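Local structure of NAD nucleotidase (Haemophilus influenzae, 3ZTV) at residues G363-G368 / I416-V421; T388-E393 / P557-Y562. The protein hydrolyses NAD to adenosine and nicotinamide riboside, acting as a periplasmic NAD pyrophosphatase and nucleotidase of the 5'-nucleotidase family. One frame throughout, in Å; residues are numbered along the deposited sequence.

Contact 1 of 2, residues G363-G368 / I416-V421; sequences GSAMPG and ILPGNV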
# COMPACT_ATOMS: atom_id res chain seq x y z
N GLY A 363 -41.00 -29.17 9.30
CA GLY A 363 -41.85 -28.76 8.21
C GLY A 363 -41.96 -29.81 7.12
O GLY A 363 -41.71 -30.99 7.35
N SER A 364 -42.33 -29.36 5.93
CA SER A 364 -42.59 -30.25 4.81
C SER A 364 -41.34 -30.54 4.00
O SER A 364 -40.40 -29.74 3.97
CB SER A 364 -43.66 -29.65 3.89
OG SER A 364 -44.92 -29.64 4.53
N ALA A 365 -41.33 -31.70 3.35
CA ALA A 365 -40.23 -32.08 2.47
C ALA A 365 -39.97 -30.98 1.44
O ALA A 365 -40.89 -30.34 0.95
CB ALA A 365 -40.56 -33.39 1.76
N MET A 366 -38.69 -30.76 1.15
CA MET A 366 -38.29 -29.84 0.09
C MET A 366 -38.01 -30.65 -1.18
O MET A 366 -37.02 -31.37 -1.24
CB MET A 366 -37.07 -29.03 0.52
CG MET A 366 -37.40 -27.98 1.57
SD MET A 366 -35.95 -27.19 2.32
CE MET A 366 -35.33 -28.50 3.37
N PRO A 367 -38.90 -30.56 -2.18
CA PRO A 367 -38.78 -31.43 -3.36
C PRO A 367 -37.46 -31.21 -4.09
O PRO A 367 -37.00 -30.07 -4.23
CB PRO A 367 -39.96 -31.00 -4.23
CG PRO A 367 -40.94 -30.38 -3.29
CD PRO A 367 -40.12 -29.73 -2.22
N GLY A 368 -36.88 -32.31 -4.56
CA GLY A 368 -35.65 -32.29 -5.33
C GLY A 368 -35.60 -33.49 -6.25
O GLY A 368 -36.63 -34.12 -6.53
N ILE A 416 -35.25 -33.30 0.05
CA ILE A 416 -34.67 -33.19 1.38
C ILE A 416 -35.82 -33.24 2.38
O ILE A 416 -36.66 -32.35 2.42
CB ILE A 416 -33.86 -31.90 1.54
CG1 ILE A 416 -32.70 -31.88 0.54
CG2 ILE A 416 -33.34 -31.77 2.96
CD1 ILE A 416 -31.86 -30.62 0.57
N LEU A 417 -35.85 -34.31 3.18
CA LEU A 417 -36.98 -34.59 4.06
C LEU A 417 -36.75 -34.05 5.46
O LEU A 417 -35.60 -33.90 5.89
CB LEU A 417 -37.22 -36.11 4.12
CG LEU A 417 -37.41 -36.83 2.79
CD1 LEU A 417 -37.67 -38.32 3.02
CD2 LEU A 417 -38.52 -36.21 1.98
N PRO A 418 -37.84 -33.76 6.19
CA PRO A 418 -37.71 -33.30 7.58
C PRO A 418 -37.04 -34.35 8.45
O PRO A 418 -37.09 -35.54 8.14
CB PRO A 418 -39.17 -33.10 8.02
CG PRO A 418 -39.97 -33.95 7.09
CD PRO A 418 -39.24 -33.89 5.78
N GLY A 419 -36.41 -33.91 9.54
CA GLY A 419 -35.78 -34.82 10.47
C GLY A 419 -34.34 -34.45 10.76
O GLY A 419 -33.89 -33.35 10.43
N ASN A 420 -33.61 -35.37 11.37
CA ASN A 420 -32.22 -35.15 11.71
C ASN A 420 -31.31 -35.16 10.49
O ASN A 420 -31.49 -35.96 9.57
CB ASN A 420 -31.74 -36.21 12.70
CG ASN A 420 -32.58 -36.25 13.97
OD1 ASN A 420 -32.97 -37.33 14.44
ND2 ASN A 420 -32.88 -35.09 14.53
N VAL A 421 -30.34 -34.25 10.48
CA VAL A 421 -29.31 -34.21 9.44
C VAL A 421 -27.95 -34.41 10.10
O VAL A 421 -27.56 -33.64 10.97
CB VAL A 421 -29.29 -32.86 8.70
CG1 VAL A 421 -28.19 -32.84 7.64
CG2 VAL A 421 -30.64 -32.58 8.06
O HOH W 1 -37.73 -30.73 4.61
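M366 and I416 face each other as an antiparallel hydrogen-bonded pair: M366 N donates to I416 O at 2.9 Å and nearly straight (171°), and I416 N returns the bond to M366 O, also 2.9 Å. I416 O accepts a second hydrogen bond, from a water that also donates to S364 O, so this one carbonyl ties two points of 363-368. Beside the bonds M366 CE lies 3.8 Å from I416 CG2. The methionine chain runs extended through chi2 and bends at chi3 (-73°), which turns its methyl toward the isoleucine. This is an isolated beta bridge between two loops of the C-terminal 5'-nucleotidase domain; it lies just beyond the pairing of strands 357-362 and 419-422, in which G419 bonds to I361. On the bridge's S364 side, A365 CB meets one leucine branch closely, 3.5 Å from L417 CD2. The P418 ring brings its CB to 3.4 Å from G363 O and sets CD 3.9 Å from A365 N. Helix 386-396 backs the bridge, with F390 touching both M366 and I416. D415 OD1 accepts from G368 N, and P367 and A387 share a backbone hydrogen bond.

Contact 2 of 2, residues T388-E393 / P557-Y562; sequences TRFIAE and PHFEAY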
# COMPACT_ATOMS: atom_id res chain seq x y z
N THR A 388 -33.02 -27.45 -4.40
CA THR A 388 -31.95 -26.72 -5.09
C THR A 388 -31.80 -25.30 -4.55
O THR A 388 -30.69 -24.80 -4.37
CB THR A 388 -32.15 -26.71 -6.62
OG1 THR A 388 -32.20 -28.06 -7.09
CG2 THR A 388 -31.00 -25.98 -7.30
N ARG A 389 -32.93 -24.63 -4.29
CA ARG A 389 -32.88 -23.33 -3.62
C ARG A 389 -32.16 -23.44 -2.28
O ARG A 389 -31.33 -22.59 -1.94
CB ARG A 389 -34.29 -22.74 -3.46
CG ARG A 389 -34.34 -21.34 -2.84
CD ARG A 389 -34.59 -21.40 -1.35
NE ARG A 389 -34.53 -20.08 -0.71
CZ ARG A 389 -35.58 -19.37 -0.33
NH1 ARG A 389 -36.81 -19.82 -0.52
NH2 ARG A 389 -35.41 -18.19 0.26
N PHE A 390 -32.46 -24.49 -1.52
CA PHE A 390 -31.77 -24.74 -0.27
C PHE A 390 -30.24 -24.83 -0.47
O PHE A 390 -29.47 -24.19 0.25
CB PHE A 390 -32.29 -26.05 0.34
CG PHE A 390 -31.84 -26.30 1.74
CD1 PHE A 390 -31.27 -25.29 2.50
CD2 PHE A 390 -32.00 -27.55 2.32
CE1 PHE A 390 -30.85 -25.52 3.79
CE2 PHE A 390 -31.59 -27.79 3.61
CZ PHE A 390 -31.01 -26.77 4.35
N ILE A 391 -29.82 -25.63 -1.44
CA ILE A 391 -28.39 -25.76 -1.70
C ILE A 391 -27.79 -24.40 -2.09
O ILE A 391 -26.71 -24.04 -1.63
CB ILE A 391 -28.09 -26.83 -2.77
CG1 ILE A 391 -28.55 -28.21 -2.27
CG2 ILE A 391 -26.60 -26.85 -3.08
CD1 ILE A 391 -28.01 -28.57 -0.93
N ALA A 392 -28.51 -23.64 -2.91
CA ALA A 392 -28.04 -22.29 -3.26
C ALA A 392 -27.88 -21.42 -2.01
O ALA A 392 -26.93 -20.64 -1.92
CB ALA A 392 -28.97 -21.64 -4.28
N GLU A 393 -28.80 -21.56 -1.06
CA GLU A 393 -28.69 -20.81 0.20
C GLU A 393 -27.44 -21.20 1.01
O GLU A 393 -26.83 -20.35 1.65
CB GLU A 393 -29.95 -20.95 1.06
CG GLU A 393 -31.23 -20.42 0.41
CD GLU A 393 -31.37 -18.90 0.47
OE1 GLU A 393 -30.53 -18.23 1.11
OE2 GLU A 393 -32.34 -18.39 -0.12
N PRO A 557 -29.60 -24.78 13.40
CA PRO A 557 -29.71 -26.14 13.97
C PRO A 557 -31.16 -26.58 14.14
O PRO A 557 -31.42 -27.77 14.32
CB PRO A 557 -29.01 -26.02 15.32
CG PRO A 557 -29.09 -24.56 15.66
CD PRO A 557 -28.99 -23.84 14.35
N HIS A 558 -32.09 -25.64 14.09
CA HIS A 558 -33.51 -25.97 14.09
C HIS A 558 -34.21 -25.25 12.94
O HIS A 558 -34.97 -24.30 13.14
CB HIS A 558 -34.15 -25.67 15.45
CG HIS A 558 -33.68 -26.58 16.54
ND1 HIS A 558 -34.25 -27.82 16.78
CD2 HIS A 558 -32.68 -26.45 17.44
CE1 HIS A 558 -33.62 -28.40 17.79
NE2 HIS A 558 -32.67 -27.59 18.20
N PHE A 559 -33.93 -25.73 11.73
CA PHE A 559 -34.32 -25.08 10.49
C PHE A 559 -35.72 -25.48 10.03
O PHE A 559 -36.03 -26.66 9.90
CB PHE A 559 -33.30 -25.42 9.40
CG PHE A 559 -33.61 -24.84 8.06
CD1 PHE A 559 -33.47 -23.48 7.82
CD2 PHE A 559 -34.03 -25.66 7.02
CE1 PHE A 559 -33.76 -22.95 6.57
CE2 PHE A 559 -34.31 -25.13 5.77
CZ PHE A 559 -34.17 -23.78 5.55
N GLU A 560 -36.56 -24.48 9.78
CA GLU A 560 -37.88 -24.70 9.21
C GLU A 560 -37.75 -24.70 7.69
O GLU A 560 -37.22 -23.76 7.11
CB GLU A 560 -38.84 -23.59 9.66
CG GLU A 560 -40.24 -23.72 9.10
CD GLU A 560 -41.02 -24.85 9.73
OE1 GLU A 560 -40.75 -25.17 10.91
OE2 GLU A 560 -41.90 -25.41 9.06
N ALA A 561 -38.22 -25.77 7.06
CA ALA A 561 -38.04 -25.96 5.62
C ALA A 561 -38.60 -24.81 4.79
O ALA A 561 -39.65 -24.26 5.09
CB ALA A 561 -38.67 -27.27 5.18
N TYR A 562 -37.87 -24.45 3.72
CA TYR A 562 -38.37 -23.50 2.73
C TYR A 562 -39.61 -24.07 2.06
O TYR A 562 -39.72 -25.28 1.89
CB TYR A 562 -37.31 -23.23 1.66
CG TYR A 562 -36.08 -22.50 2.14
CD1 TYR A 562 -36.17 -21.23 2.69
CD2 TYR A 562 -34.82 -23.06 2.02
CE1 TYR A 562 -35.05 -20.55 3.12
CE2 TYR A 562 -33.68 -22.39 2.45
CZ TYR A 562 -33.81 -21.14 3.00
OH TYR A 562 -32.69 -20.46 3.43
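The 388-393 part of helix 386-396 and the chain leaving strand 558-560 come closest at F390 and Y562, whose CA atoms are 7.4 Å apart; no hydrogen bond links the two segments, and side chains make the whole contact. The guanidinium of R389 lies flat on the Y562 ring, planes 8° apart, and its CZ stands 3.8 Å from the ring centroid, a cation-pi stack. R389 CD adds a CH-pi contact over the same face, 4.0 Å from the Y562 centroid. The R389 chain leaves the helix with CG trans to the backbone N (chi1 -177°) and then bends at chi2, which lays the guanidinium across the tyrosine. One helical turn on, E393 OE2 receives both R389 NE at 2.8 Å and R389 NH2 at 3.1 Å. This side-on salt bridge, with both donors on one oxygen lying close to the guanidinium plane, helps fix the rotation of the stacked group. E393 CG also packs against Y562 OH, at 3.4 Å. F559 CZ lies over the other face of the tyrosine, toward its rim. F390 and F559 are nearly parallel (9°) but slid apart, with F390 CZ 3.9 Å from F559 CE2, while F390 CD1 approaches the edge of Y562 at CE2. The three rings form an aromatic cluster, which F552 and F549 of helix 545-555 extend. R389 NH1 bonds to S564 O, beyond the strand. Strand 558-560 pairs with strand 357-362, and A392 and E393 also touch A470 of strand 467-470.

How the contacts relate
From the N terminus, the chain leaves strand 357-362 into the loop 363-368, then enters helix 386-396, which carries 388-393. Contact 1 closes when the chain returns at 416-421, 48 residues after 368; contact 2 closes far later, 164 residues after 393, at 557-562. The segments alternate, so the two closures cross rather than nest. Both reach the same three-stranded sheet, where strands 419-422 and 558-560 are the outer neighbours of 357-362. Their centres are about 9 Å apart and they touch directly: M366 CG packs 3.6 Å from Y562 O. Contact 1 ties the loop after strand 357-362 to the approach to strand 419-422, and contact 2 ties helix 386-396 to strand 558-560 and the chain just after it.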